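Local coordinates for Amy13K (Eubacterium rectale DSM 17629, PDB 6B3P), which probably degrades starch at the surface of a human gut bacterium, the portion crystallised here being two family 26 carbohydrate-binding modules that bind malto-oligosaccharides, at residues A[3-8]-A[33-38]; A[39-44]-A[96-101]; A[71-76]-A[89-94]; A[178-183]-A[187-192]. All coordinates share one frame; numbering follows the deposited sequence.

Interaction 1 of 4, residues A[3-8]-A[33-38]; sequences LTINYK and KTMTAT. With FMT (formic acid), chain S.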
loop_
_atom_site.group_PDB
_atom_site.type_symbol
_atom_site.label_atom_id
_atom_site.label_comp_id
_atom_site.label_asym_id
_atom_site.label_seq_id
_atom_site.Cartn_x
_atom_site.Cartn_y
_atom_site.Cartn_z
ATOM N N LEU A 3 -6.195 1.015 -6.950
ATOM C CA LEU A 3 -6.599 2.404 -6.801
ATOM C C LEU A 3 -6.101 2.937 -5.469
ATOM O O LEU A 3 -6.162 2.247 -4.451
ATOM C CB LEU A 3 -8.121 2.543 -6.884
ATOM C CG LEU A 3 -8.694 3.942 -6.631
ATOM C CD1 LEU A 3 -8.329 4.886 -7.759
ATOM C CD2 LEU A 3 -10.200 3.868 -6.461
ATOM N N THR A 4 -5.596 4.164 -5.489
ATOM C CA THR A 4 -5.232 4.869 -4.268
ATOM C C THR A 4 -5.751 6.293 -4.369
ATOM O O THR A 4 -5.552 6.959 -5.381
ATOM C CB THR A 4 -3.708 4.882 -4.036
ATOM O OG1 THR A 4 -3.214 3.536 -4.026
ATOM C CG2 THR A 4 -3.365 5.558 -2.710
ATOM N N ILE A 5 -6.434 6.746 -3.324
ATOM C CA ILE A 5 -6.928 8.115 -3.270
ATOM C C ILE A 5 -6.447 8.790 -1.997
ATOM O O ILE A 5 -6.681 8.291 -0.897
ATOM C CB ILE A 5 -8.466 8.173 -3.329
ATOM C CG1 ILE A 5 -8.968 7.565 -4.640
ATOM C CG2 ILE A 5 -8.947 9.620 -3.210
ATOM C CD1 ILE A 5 -10.474 7.373 -4.700
ATOM N N ASN A 6 -5.769 9.921 -2.164
ATOM C CA ASN A 6 -5.358 10.755 -1.046
ATOM C C ASN A 6 -6.175 12.038 -1.055
ATOM O O ASN A 6 -6.332 12.671 -2.098
ATOM C CB ASN A 6 -3.865 11.072 -1.118
ATOM C CG ASN A 6 -3.024 9.849 -1.422
ATOM O OD1 ASN A 6 -2.740 9.042 -0.539
ATOM N ND2 ASN A 6 -2.613 9.713 -2.679
ATOM N N TYR A 7 -6.696 12.408 0.111
ATOM C CA TYR A 7 -7.577 13.561 0.245
ATOM C C TYR A 7 -7.115 14.446 1.398
ATOM O O TYR A 7 -7.023 13.999 2.543
ATOM C CB TYR A 7 -9.020 13.086 0.453
ATOM C CG TYR A 7 -10.020 14.162 0.818
ATOM C CD1 TYR A 7 -10.007 15.405 0.191
ATOM C CD2 TYR A 7 -10.997 13.920 1.776
ATOM C CE1 TYR A 7 -10.933 16.381 0.524
ATOM C CE2 TYR A 7 -11.922 14.884 2.113
ATOM C CZ TYR A 7 -11.888 16.111 1.486
ATOM O OH TYR A 7 -12.812 17.064 1.832
ATOM N N LYS A 8 -6.797 15.695 1.078
ATOM C CA LYS A 8 -6.478 16.690 2.091
ATOM C C LYS A 8 -7.801 17.215 2.623
ATOM O O LYS A 8 -8.419 18.090 2.015
ATOM C CB LYS A 8 -5.623 17.815 1.505
ATOM C CG LYS A 8 -5.002 18.748 2.533
ATOM C CD LYS A 8 -4.274 19.880 1.834
ATOM C CE LYS A 8 -3.287 20.578 2.746
ATOM N NZ LYS A 8 -2.380 21.448 1.949
ATOM N N LYS A 33 -15.814 3.780 1.670
ATOM C CA LYS A 33 -14.697 3.303 2.478
ATOM C C LYS A 33 -14.007 4.427 3.243
ATOM O O LYS A 33 -13.587 5.427 2.661
ATOM C CB LYS A 33 -13.676 2.586 1.597
ATOM C CG LYS A 33 -12.584 1.897 2.387
ATOM C CD LYS A 33 -11.734 1.004 1.509
ATOM C CE LYS A 33 -10.716 0.236 2.334
ATOM N NZ LYS A 33 -9.807 -0.580 1.485
ATOM N N THR A 34 -13.883 4.242 4.553
ATOM C CA THR A 34 -13.227 5.221 5.415
ATOM C C THR A 34 -11.766 5.383 5.022
ATOM O O THR A 34 -11.064 4.400 4.787
ATOM C CB THR A 34 -13.308 4.818 6.906
ATOM O OG1 THR A 34 -14.677 4.641 7.284
ATOM C CG2 THR A 34 -12.668 5.885 7.803
ATOM N N MET A 35 -11.323 6.633 4.949
ATOM C CA MET A 35 -9.941 6.948 4.610
ATOM C C MET A 35 -9.128 7.145 5.884
ATOM O O MET A 35 -9.539 7.871 6.790
ATOM C CB MET A 35 -9.883 8.197 3.731
ATOM C CG MET A 35 -10.832 8.144 2.544
ATOM S SD MET A 35 -10.782 9.608 1.499
ATOM C CE MET A 35 -9.216 9.382 0.663
ATOM N N THR A 36 -7.972 6.490 5.942
ATOM C CA THR A 36 -7.133 6.504 7.136
ATOM C C THR A 36 -6.109 7.629 7.058
ATOM O O THR A 36 -5.616 7.954 5.979
ATOM C CB THR A 36 -6.400 5.155 7.322
ATOM O OG1 THR A 36 -7.354 4.087 7.302
ATOM C CG2 THR A 36 -5.629 5.121 8.640
ATOM N N ALA A 37 -5.805 8.225 8.210
ATOM C CA ALA A 37 -4.796 9.277 8.300
ATOM C C ALA A 37 -3.508 8.850 7.610
ATOM O O ALA A 37 -2.943 7.801 7.918
ATOM C CB ALA A 37 -4.525 9.634 9.759
ATOM N N THR A 38 -3.056 9.671 6.670
ATOM C CA THR A 38 -1.890 9.350 5.859
ATOM C C THR A 38 -0.606 9.440 6.676
ATOM O O THR A 38 -0.328 10.467 7.295
ATOM C CB THR A 38 -1.789 10.295 4.644
ATOM O OG1 THR A 38 -3.037 10.308 3.943
ATOM C CG2 THR A 38 -0.682 9.850 3.705
HETATM C C FMT S . -7.068 1.563 3.246
HETATM O O1 FMT S . -7.854 1.705 2.323
HETATM O O2 FMT S . -5.875 1.373 3.038
#
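Met35, on the broken strand 33-37, lays its terminal methyl against Ile5 and Tyr7 of strand 2-8, and these three residues carry the contact. Strand 44-50 lies between the two in the sheet, so no hydrogen bond links the segments and the reach is made by one long, flexible side chain. The methionine is straight through its middle and bends only at its last torsion (chi3 73°), which turns CE toward strand 2-8, the next but one in the sheet. There CE lies 3.2 Å from the carbonyl oxygen O of Ile5. It also meets the branch methyl of the isoleucine at an oblique crossing, Ile5 CG2 to Met35 CE 3.9 Å, and rests 3.7 Å from Tyr7 CB. The sulfur comes close to the same carbon, Met35 SD to Tyr7 CB measuring 4.0 Å, so the sulfur as well as the methyl packs beside it. The tyrosine hydroxyl lies well beyond this and is hydrogen-bonded to Thr10 OG1. Leu61 of strand 57-62 touches both Met35 and Tyr7, while Leu59 touches Ile5, continuing the apolar layer inside this starch-binding module. Methionine suits the place because it is unbranched and can thread between bulkier neighbours. With every touching residue buried and dispersion the main force, the contact implies a core held by fit and by exclusion of water, with the directional bonds left to the flanking strands.

Interaction 2 of 4, residues A[39-44]-A[96-101]; sequences AGHEGW and PADWKY. With EDO (1,2-ethanediol), chain J; FMT (formic acid), chain U.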
loop_
_atom_site.group_PDB
_atom_site.type_symbol
_atom_site.label_atom_id
_atom_site.label_comp_id
_atom_site.label_asym_id
_atom_site.label_seq_id
_atom_site.Cartn_x
_atom_site.Cartn_y
_atom_site.Cartn_z
ATOM N N ALA A 39 0.175 8.364 6.666
ATOM C CA ALA A 39 1.442 8.331 7.389
ATOM C C ALA A 39 2.421 9.336 6.799
ATOM O O ALA A 39 2.751 9.270 5.615
ATOM C CB ALA A 39 2.041 6.928 7.360
ATOM N N GLY A 40 2.870 10.271 7.630
ATOM C CA GLY A 40 3.890 11.225 7.234
ATOM C C GLY A 40 3.351 12.455 6.526
ATOM O O GLY A 40 4.122 13.243 5.979
ATOM N N HIS A 41 2.031 12.626 6.538
ATOM C CA HIS A 41 1.399 13.738 5.836
ATOM C C HIS A 41 0.185 14.252 6.600
ATOM O O HIS A 41 -0.944 13.822 6.364
ATOM C CB HIS A 41 1.010 13.308 4.419
ATOM C CG HIS A 41 2.184 12.929 3.570
ATOM N ND1 HIS A 41 3.114 13.850 3.137
ATOM C CD2 HIS A 41 2.591 11.729 3.093
ATOM C CE1 HIS A 41 4.039 13.234 2.422
ATOM N NE2 HIS A 41 3.746 11.947 2.380
ATOM N N GLU A 42 0.440 15.179 7.518
ATOM C CA GLU A 42 -0.601 15.759 8.359
ATOM C C GLU A 42 -1.678 16.437 7.524
ATOM O O GLU A 42 -1.377 17.218 6.623
ATOM C CB GLU A 42 0.006 16.767 9.336
ATOM C CG GLU A 42 -0.974 17.294 10.371
ATOM C CD GLU A 42 -0.362 18.355 11.265
ATOM O OE1 GLU A 42 0.771 18.797 10.979
ATOM O OE2 GLU A 42 -1.015 18.748 12.253
ATOM N N GLY A 43 -2.934 16.134 7.834
ATOM C CA GLY A 43 -4.060 16.735 7.146
ATOM C C GLY A 43 -4.587 15.891 5.998
ATOM O O GLY A 43 -5.677 16.152 5.488
ATOM N N TRP A 44 -3.816 14.884 5.592
ATOM C CA TRP A 44 -4.201 14.002 4.488
ATOM C C TRP A 44 -4.795 12.688 4.985
ATOM O O TRP A 44 -4.449 12.208 6.067
ATOM C CB TRP A 44 -2.997 13.699 3.594
ATOM C CG TRP A 44 -2.516 14.865 2.785
ATOM C CD1 TRP A 44 -1.704 15.879 3.204
ATOM C CD2 TRP A 44 -2.809 15.133 1.406
ATOM N NE1 TRP A 44 -1.476 16.762 2.176
ATOM C CE2 TRP A 44 -2.142 16.325 1.061
ATOM C CE3 TRP A 44 -3.570 14.479 0.432
ATOM C CZ2 TRP A 44 -2.213 16.876 -0.216
ATOM C CZ3 TRP A 44 -3.640 15.030 -0.835
ATOM C CH2 TRP A 44 -2.966 16.215 -1.148
ATOM N N PRO A 96 2.473 15.238 -5.096
ATOM C CA PRO A 96 3.098 16.445 -4.543
ATOM C C PRO A 96 4.604 16.259 -4.373
ATOM O O PRO A 96 5.062 15.152 -4.096
ATOM C CB PRO A 96 2.403 16.625 -3.191
ATOM C CG PRO A 96 1.115 15.886 -3.318
ATOM C CD PRO A 96 1.381 14.738 -4.243
ATOM N N ALA A 97 5.355 17.341 -4.535
ATOM C CA ALA A 97 6.811 17.270 -4.630
ATOM C C ALA A 97 7.494 16.571 -3.449
ATOM O O ALA A 97 8.453 15.823 -3.639
ATOM C CB ALA A 97 7.373 18.671 -4.783
ATOM N N ASP A 98 6.971 16.812 -2.249
ATOM C CA ASP A 98 7.596 16.364 -1.007
ATOM C C ASP A 98 7.289 14.908 -0.652
ATOM O O ASP A 98 7.880 14.356 0.277
ATOM C CB ASP A 98 7.151 17.265 0.148
ATOM C CG ASP A 98 5.641 17.277 0.329
ATOM O OD1 ASP A 98 4.937 17.831 -0.543
ATOM O OD2 ASP A 98 5.160 16.734 1.345
ATOM N N TRP A 99 6.374 14.287 -1.390
ATOM C CA TRP A 99 5.954 12.915 -1.097
ATOM C C TRP A 99 6.972 11.905 -1.621
ATOM O O TRP A 99 7.542 12.084 -2.699
ATOM C CB TRP A 99 4.581 12.620 -1.702
ATOM C CG TRP A 99 3.430 13.246 -0.966
ATOM C CD1 TRP A 99 3.324 14.545 -0.559
ATOM C CD2 TRP A 99 2.215 12.599 -0.560
ATOM N NE1 TRP A 99 2.120 14.747 0.074
ATOM C CE2 TRP A 99 1.421 13.568 0.086
ATOM C CE3 TRP A 99 1.722 11.296 -0.682
ATOM C CZ2 TRP A 99 0.162 13.275 0.610
ATOM C CZ3 TRP A 99 0.472 11.006 -0.158
ATOM C CH2 TRP A 99 -0.293 11.992 0.477
ATOM N N LYS A 100 7.195 10.848 -0.845
ATOM C CA LYS A 100 8.045 9.734 -1.257
ATOM C C LYS A 100 7.201 8.496 -1.528
ATOM O O LYS A 100 6.012 8.461 -1.201
ATOM C CB LYS A 100 9.087 9.411 -0.186
ATOM C CG LYS A 100 9.905 10.589 0.285
ATOM C CD LYS A 100 10.967 10.968 -0.724
ATOM C CE LYS A 100 11.927 12.001 -0.152
ATOM N NZ LYS A 100 12.592 11.527 1.096
ATOM N N TYR A 101 7.825 7.481 -2.114
ATOM C CA TYR A 101 7.183 6.187 -2.305
ATOM C C TYR A 101 7.595 5.244 -1.192
ATOM O O TYR A 101 8.726 4.760 -1.158
ATOM C CB TYR A 101 7.538 5.608 -3.671
ATOM C CG TYR A 101 6.934 6.405 -4.793
ATOM C CD1 TYR A 101 7.618 7.470 -5.357
ATOM C CD2 TYR A 101 5.664 6.113 -5.268
ATOM C CE1 TYR A 101 7.063 8.212 -6.376
ATOM C CE2 TYR A 101 5.098 6.851 -6.285
ATOM C CZ TYR A 101 5.801 7.902 -6.834
ATOM O OH TYR A 101 5.246 8.640 -7.852
HETATM C C1 EDO J . 6.871 10.513 3.753
HETATM O O1 EDO J . 7.110 10.963 2.413
HETATM C C2 EDO J . 7.820 9.366 4.080
HETATM O O2 EDO J . 9.182 9.802 4.018
HETATM C C FMT U . -0.109 6.027 4.236
HETATM O O1 FMT U . -0.722 5.800 5.276
HETATM O O2 FMT U . -0.693 6.170 3.165
HETATM O O HOH W 1 5.126 9.805 1.139
#
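An aromatic cluster joins two loops here: residues 39-44, the connection between strands 33-37 and 44-50, and residues 96-101, which lead from strand 91-92 of one sheet to strand 101-108 of the next. At its centre Trp99 is used on a face and at an edge at once. The imidazole of His41 lies face to face on the five-membered ring of Trp99, the centroids 3.5 Å apart and the planes only 9° from parallel; CG of His41 anti to the carbonyl carbon (chi1 -63°) helps to set it there. On the opposite face of the indole sits Pro96 CG, so the ring is sandwiched between imidazole and pyrrolidine. Its benzo edge points into Trp44: the six-membered rings form a T-shaped pair with planes at 77°, and Trp99 CZ2 stands 3.6 Å from Trp44 CD2. Both loops are folded by tight turns, type II from His41 to Trp44, with Gly43 adopting a positive phi, and type I from Pro96 to Trp99, which brings the proline back under the indole of its own turn. A leucine in place of Trp99 would probably leave the imidazole without its stacking partner and the face of Trp44 without the edge that meets it. Trp86 adds an edge-to-face partner for Trp99. The imidazole is also held at its rim, in the ring plane, by a water 2.8 Å from His41 NE2, which donates to Lys100 O.

Interaction 3 of 4, residues A[71-76]-A[89-94]; sequences KDVTLS and GSLSET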
loop_
_atom_site.group_PDB
_atom_site.type_symbol
_atom_site.label_atom_id
_atom_site.label_comp_id
_atom_site.label_asym_id
_atom_site.label_seq_id
_atom_site.Cartn_x
_atom_site.Cartn_y
_atom_site.Cartn_z
ATOM N N LYS A 71 -18.901 17.473 -4.433
ATOM C CA LYS A 71 -19.481 17.164 -5.732
ATOM C C LYS A 71 -18.758 15.987 -6.393
ATOM O O LYS A 71 -17.554 15.808 -6.212
ATOM C CB LYS A 71 -19.414 18.397 -6.631
ATOM C CG LYS A 71 -20.445 18.435 -7.738
ATOM C CD LYS A 71 -20.000 19.377 -8.841
ATOM C CE LYS A 71 -21.052 19.518 -9.925
ATOM N NZ LYS A 71 -20.587 20.413 -11.019
ATOM N N ASP A 72 -19.501 15.192 -7.156
ATOM C CA ASP A 72 -18.939 14.032 -7.850
ATOM C C ASP A 72 -17.806 14.424 -8.794
ATOM O O ASP A 72 -17.886 15.451 -9.466
ATOM C CB ASP A 72 -20.018 13.306 -8.661
ATOM C CG ASP A 72 -21.279 13.043 -7.865
ATOM O OD1 ASP A 72 -21.665 13.899 -7.041
ATOM O OD2 ASP A 72 -21.893 11.977 -8.079
ATOM N N VAL A 73 -16.761 13.599 -8.842
ATOM C CA VAL A 73 -15.733 13.718 -9.876
ATOM C C VAL A 73 -15.477 12.360 -10.527
ATOM O O VAL A 73 -15.624 11.315 -9.891
ATOM C CB VAL A 73 -14.403 14.276 -9.322
ATOM C CG1 VAL A 73 -14.609 15.674 -8.755
ATOM C CG2 VAL A 73 -13.805 13.344 -8.271
ATOM N N THR A 74 -15.087 12.391 -11.798
ATOM C CA THR A 74 -14.869 11.177 -12.576
ATOM C C THR A 74 -13.450 10.640 -12.414
ATOM O O THR A 74 -12.476 11.385 -12.523
ATOM C CB THR A 74 -15.135 11.421 -14.083
ATOM O OG1 THR A 74 -16.502 11.801 -14.275
ATOM C CG2 THR A 74 -14.841 10.169 -14.908
ATOM N N LEU A 75 -13.352 9.342 -12.147
ATOM C CA LEU A 75 -12.081 8.631 -12.182
ATOM C C LEU A 75 -11.998 7.856 -13.496
ATOM O O LEU A 75 -12.651 6.825 -13.659
ATOM C CB LEU A 75 -11.949 7.685 -10.986
ATOM C CG LEU A 75 -12.235 8.264 -9.599
ATOM C CD1 LEU A 75 -12.055 7.177 -8.543
ATOM C CD2 LEU A 75 -11.354 9.474 -9.299
ATOM N N SER A 76 -11.204 8.360 -14.434
ATOM C CA SER A 76 -11.108 7.758 -15.761
ATOM C C SER A 76 -10.179 6.549 -15.731
ATOM O O SER A 76 -9.062 6.594 -16.245
ATOM C CB SER A 76 -10.623 8.792 -16.778
ATOM O OG SER A 76 -11.524 9.885 -16.858
ATOM N N GLY A 89 -8.391 20.552 -3.301
ATOM C CA GLY A 89 -9.053 21.615 -4.032
ATOM C C GLY A 89 -9.609 21.139 -5.359
ATOM O O GLY A 89 -10.527 21.746 -5.914
ATOM N N SER A 90 -9.049 20.047 -5.867
ATOM C CA SER A 90 -9.457 19.488 -7.151
ATOM C C SER A 90 -8.752 18.156 -7.369
ATOM O O SER A 90 -7.796 17.834 -6.667
ATOM C CB SER A 90 -9.134 20.452 -8.294
ATOM O OG SER A 90 -7.736 20.655 -8.402
ATOM N N LEU A 91 -9.221 17.390 -8.348
ATOM C CA LEU A 91 -8.646 16.080 -8.627
ATOM C C LEU A 91 -7.329 16.208 -9.384
ATOM O O LEU A 91 -7.244 16.903 -10.396
ATOM C CB LEU A 91 -9.631 15.225 -9.426
ATOM C CG LEU A 91 -9.293 13.740 -9.574
ATOM C CD1 LEU A 91 -9.387 13.017 -8.237
ATOM C CD2 LEU A 91 -10.222 13.104 -10.593
ATOM N N SER A 92 -6.304 15.531 -8.874
ATOM C CA SER A 92 -4.983 15.528 -9.491
ATOM C C SER A 92 -4.412 14.117 -9.538
ATOM O O SER A 92 -4.729 13.289 -8.686
ATOM C CB SER A 92 -4.032 16.446 -8.722
ATOM O OG SER A 92 -2.717 16.370 -9.247
ATOM N N GLU A 93 -3.570 13.852 -10.535
ATOM C CA GLU A 93 -2.819 12.600 -10.623
ATOM C C GLU A 93 -1.323 12.868 -10.492
ATOM O O GLU A 93 -0.493 11.990 -10.742
ATOM C CB GLU A 93 -3.115 11.884 -11.942
ATOM C CG GLU A 93 -4.510 11.306 -12.011
ATOM C CD GLU A 93 -4.829 10.715 -13.369
ATOM O OE1 GLU A 93 -3.952 10.044 -13.951
ATOM O OE2 GLU A 93 -5.956 10.930 -13.854
ATOM N N THR A 94 -0.990 14.091 -10.089
ATOM C CA THR A 94 0.397 14.516 -9.946
ATOM C C THR A 94 0.819 14.459 -8.482
ATOM O O THR A 94 0.236 15.131 -7.629
ATOM C CB THR A 94 0.600 15.946 -10.491
ATOM O OG1 THR A 94 0.133 16.014 -11.844
ATOM C CG2 THR A 94 2.070 16.343 -10.443
#
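Leu91 supplies most of the contact, pushing the methyl CD2 toward strand 73-75. The tight part is small. Leu91 CD2 stands 3.4 Å from the backbone oxygen O of Thr74, and it meets Leu75 methyl to methyl, the two CD2 atoms being 4.0 Å apart where the side chains cross at about a right angle. With CG of Leu91 trans to its own nitrogen (chi1 -169°), the isobutyl group extends across the gap instead of lying along its strand. Leucine suits both places, its forked end filling space without needing a polar partner; Tyr85 of strand 82-87 touches both leucines. Toward the outside the fit slackens: Val73 CG2 is still 4.3 Å from Leu91 CD2, Val73 is partly exposed, and the hydroxyl-bearing Thr74 is exposed. No hydrogen bond spans the gap. The chain beyond Leu91 is instead shaped locally by an ST turn, in which Thr94 N donates to Ser92 OG at 3.0 Å. Nearer the sugar, Asp72 touches bound glucose and is hydrogen-bonded to Tyr20 of the glycan pocket. Strands 73-75 and 91-92 are the two outermost strands of one mixed sheet, and their meeting through side chains alone is consistent with a sheet curled into the beta-sandwich expected of such starch-binding modules.

Interaction 4 of 4, residues A[178-183]-A[187-192]; sequences IDVSVT and TELWVT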
loop_
_atom_site.group_PDB
_atom_site.type_symbol
_atom_site.label_atom_id
_atom_site.label_comp_id
_atom_site.label_asym_id
_atom_site.label_seq_id
_atom_site.Cartn_x
_atom_site.Cartn_y
_atom_site.Cartn_z
ATOM N N ILE A 178 10.734 -12.182 -4.241
ATOM C CA ILE A 178 9.502 -11.404 -4.190
ATOM C C ILE A 178 9.640 -10.195 -5.104
ATOM O O ILE A 178 10.424 -9.294 -4.826
ATOM C CB ILE A 178 9.181 -10.938 -2.758
ATOM C CG1 ILE A 178 9.090 -12.137 -1.809
ATOM C CG2 ILE A 178 7.872 -10.148 -2.733
ATOM C CD1 ILE A 178 9.340 -11.781 -0.366
ATOM N N ASP A 179 8.879 -10.182 -6.193
ATOM C CA ASP A 179 8.914 -9.072 -7.138
ATOM C C ASP A 179 7.880 -8.023 -6.747
ATOM O O ASP A 179 6.678 -8.227 -6.916
ATOM C CB ASP A 179 8.668 -9.561 -8.565
ATOM C CG ASP A 179 9.734 -10.532 -9.041
ATOM O OD1 ASP A 179 10.862 -10.499 -8.503
ATOM O OD2 ASP A 179 9.443 -11.324 -9.959
ATOM N N VAL A 180 8.363 -6.902 -6.222
ATOM C CA VAL A 180 7.495 -5.852 -5.702
ATOM C C VAL A 180 7.131 -4.845 -6.786
ATOM O O VAL A 180 7.995 -4.133 -7.300
ATOM C CB VAL A 180 8.164 -5.112 -4.519
ATOM C CG1 VAL A 180 7.267 -3.993 -3.987
ATOM C CG2 VAL A 180 8.508 -6.096 -3.408
ATOM N N SER A 181 5.848 -4.802 -7.132
ATOM C CA SER A 181 5.319 -3.752 -7.992
ATOM C C SER A 181 4.829 -2.590 -7.138
ATOM O O SER A 181 3.864 -2.727 -6.387
ATOM C CB SER A 181 4.180 -4.279 -8.868
ATOM O OG SER A 181 4.645 -5.260 -9.778
ATOM N N VAL A 182 5.504 -1.450 -7.249
ATOM C CA VAL A 182 5.094 -0.245 -6.535
ATOM C C VAL A 182 3.971 0.432 -7.315
ATOM O O VAL A 182 4.192 0.965 -8.402
ATOM C CB VAL A 182 6.278 0.731 -6.334
ATOM C CG1 VAL A 182 5.835 1.960 -5.550
ATOM C CG2 VAL A 182 7.428 0.026 -5.616
ATOM N N THR A 183 2.767 0.398 -6.749
ATOM C CA THR A 183 1.566 0.878 -7.427
ATOM C C THR A 183 1.069 2.205 -6.859
ATOM O O THR A 183 0.092 2.768 -7.350
ATOM C CB THR A 183 0.432 -0.161 -7.327
ATOM O OG1 THR A 183 0.214 -0.503 -5.952
ATOM C CG2 THR A 183 0.793 -1.417 -8.112
ATOM N N THR A 187 2.357 1.698 -0.992
ATOM C CA THR A 187 2.115 0.306 -1.352
ATOM C C THR A 187 2.377 -0.607 -0.158
ATOM O O THR A 187 3.385 -0.463 0.533
ATOM C CB THR A 187 3.004 -0.130 -2.533
ATOM O OG1 THR A 187 2.749 0.713 -3.662
ATOM C CG2 THR A 187 2.740 -1.587 -2.921
ATOM N N GLU A 188 1.465 -1.547 0.072
ATOM C CA GLU A 188 1.579 -2.472 1.192
ATOM C C GLU A 188 1.369 -3.914 0.732
ATOM O O GLU A 188 0.443 -4.202 -0.027
ATOM C CB GLU A 188 0.569 -2.112 2.284
ATOM C CG GLU A 188 0.765 -2.878 3.585
ATOM C CD GLU A 188 -0.163 -2.405 4.686
ATOM O OE1 GLU A 188 -1.193 -1.773 4.369
ATOM O OE2 GLU A 188 0.139 -2.662 5.870
ATOM N N LEU A 189 2.233 -4.811 1.199
ATOM C CA LEU A 189 2.170 -6.222 0.823
ATOM C C LEU A 189 2.322 -7.139 2.035
ATOM O O LEU A 189 2.906 -6.754 3.047
ATOM C CB LEU A 189 3.260 -6.548 -0.199
ATOM C CG LEU A 189 3.217 -5.773 -1.516
ATOM C CD1 LEU A 189 4.508 -5.985 -2.288
ATOM C CD2 LEU A 189 2.020 -6.197 -2.349
ATOM N N TRP A 190 1.784 -8.351 1.917
ATOM C CA TRP A 190 1.925 -9.384 2.939
ATOM C C TRP A 190 2.509 -10.644 2.307
ATOM O O TRP A 190 2.047 -11.083 1.253
ATOM C CB TRP A 190 0.577 -9.696 3.588
ATOM C CG TRP A 190 0.014 -8.569 4.392
ATOM C CD1 TRP A 190 0.117 -8.394 5.742
ATOM C CD2 TRP A 190 -0.746 -7.459 3.901
ATOM N NE1 TRP A 190 -0.530 -7.243 6.121
ATOM C CE2 TRP A 190 -1.070 -6.651 5.009
ATOM C CE3 TRP A 190 -1.184 -7.070 2.631
ATOM C CZ2 TRP A 190 -1.809 -5.476 4.886
ATOM C CZ3 TRP A 190 -1.920 -5.903 2.512
ATOM C CH2 TRP A 190 -2.224 -5.121 3.632
ATOM N N VAL A 191 3.516 -11.225 2.954
ATOM C CA VAL A 191 4.194 -12.401 2.414
ATOM C C VAL A 191 4.215 -13.550 3.420
ATOM O O VAL A 191 4.453 -13.345 4.610
ATOM C CB VAL A 191 5.642 -12.071 1.994
ATOM C CG1 VAL A 191 6.290 -13.268 1.299
ATOM C CG2 VAL A 191 5.665 -10.851 1.080
ATOM N N THR A 192 3.950 -14.755 2.923
ATOM C CA THR A 192 4.026 -15.968 3.731
ATOM C C THR A 192 4.775 -17.067 2.990
ATOM O O THR A 192 4.832 -17.073 1.760
ATOM C CB THR A 192 2.626 -16.496 4.099
ATOM O OG1 THR A 192 1.908 -16.826 2.903
ATOM C CG2 THR A 192 1.847 -15.457 4.888
#
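The segments run nearly antiparallel, 157° apart end to end, staying 8.5 Å apart between the CA atoms of Ile178 and Val191 and closing to 6.0 Å only between those of Val182 and Thr187. At the wide end Ile178 and Val191 meet tip to tip, with Ile178 CD1 3.8 Å from Val191 CG1. One step inward, Val180 CG1 lies 3.8 Å from Leu189 CD1. The beta-branched Ile178, Val180 and Val191 are compact and well matched to extended backbone, while the longer Leu189 bridges to Val180. Strand 178-180 edges one four-stranded sheet, pairing with strand 163-168, whereas strand 188-192 belongs to the other, beside strand 101-108; the connection is therefore a beta-arch, its two arms facing each other through side chains across a beta-sandwich and not pairing as a hairpin would. At the narrow end polar chemistry takes over. Thr183 N donates to Thr187 OG1 over 3.1 Å in a bent bond (140°), and the same hydroxyl is hydrogen-bonded to Ser184 O, so one buried oxygen serves two backbone groups of the turn. A valine at Thr187 would probably leave the Thr183 amide and the Ser184 carbonyl without this shared mate and the turn freer to shift. With OG1 of Thr187 beside its own backbone N (chi1 -58°), the hydroxyl reaches that amide while the apolar CG2, anti to the N, lies 3.8 Å from Ser181 O.

Interactions 1 and 4 are the buried ones, each an apolar layer inside one of two beta-sheet modules; interaction 1 is purely a matter of fit, whereas interaction 4 adds a buried hydrogen bond where its chain turns. Interactions 2 and 3 are only partly buried. Interaction 3 reaches the same sheet as interaction 1, and Leu75 CD1 meets Ile5 CD1, so the edge contact continues that core. Interaction 2 exchanges aliphatic packing for stacked aromatic rings in loops: Trp44 packs on Asn6 and Lys8 of interaction 1, and Tyr101 touches Val182 of interaction 4, which places 39-44/96-101 at the passage between the modules.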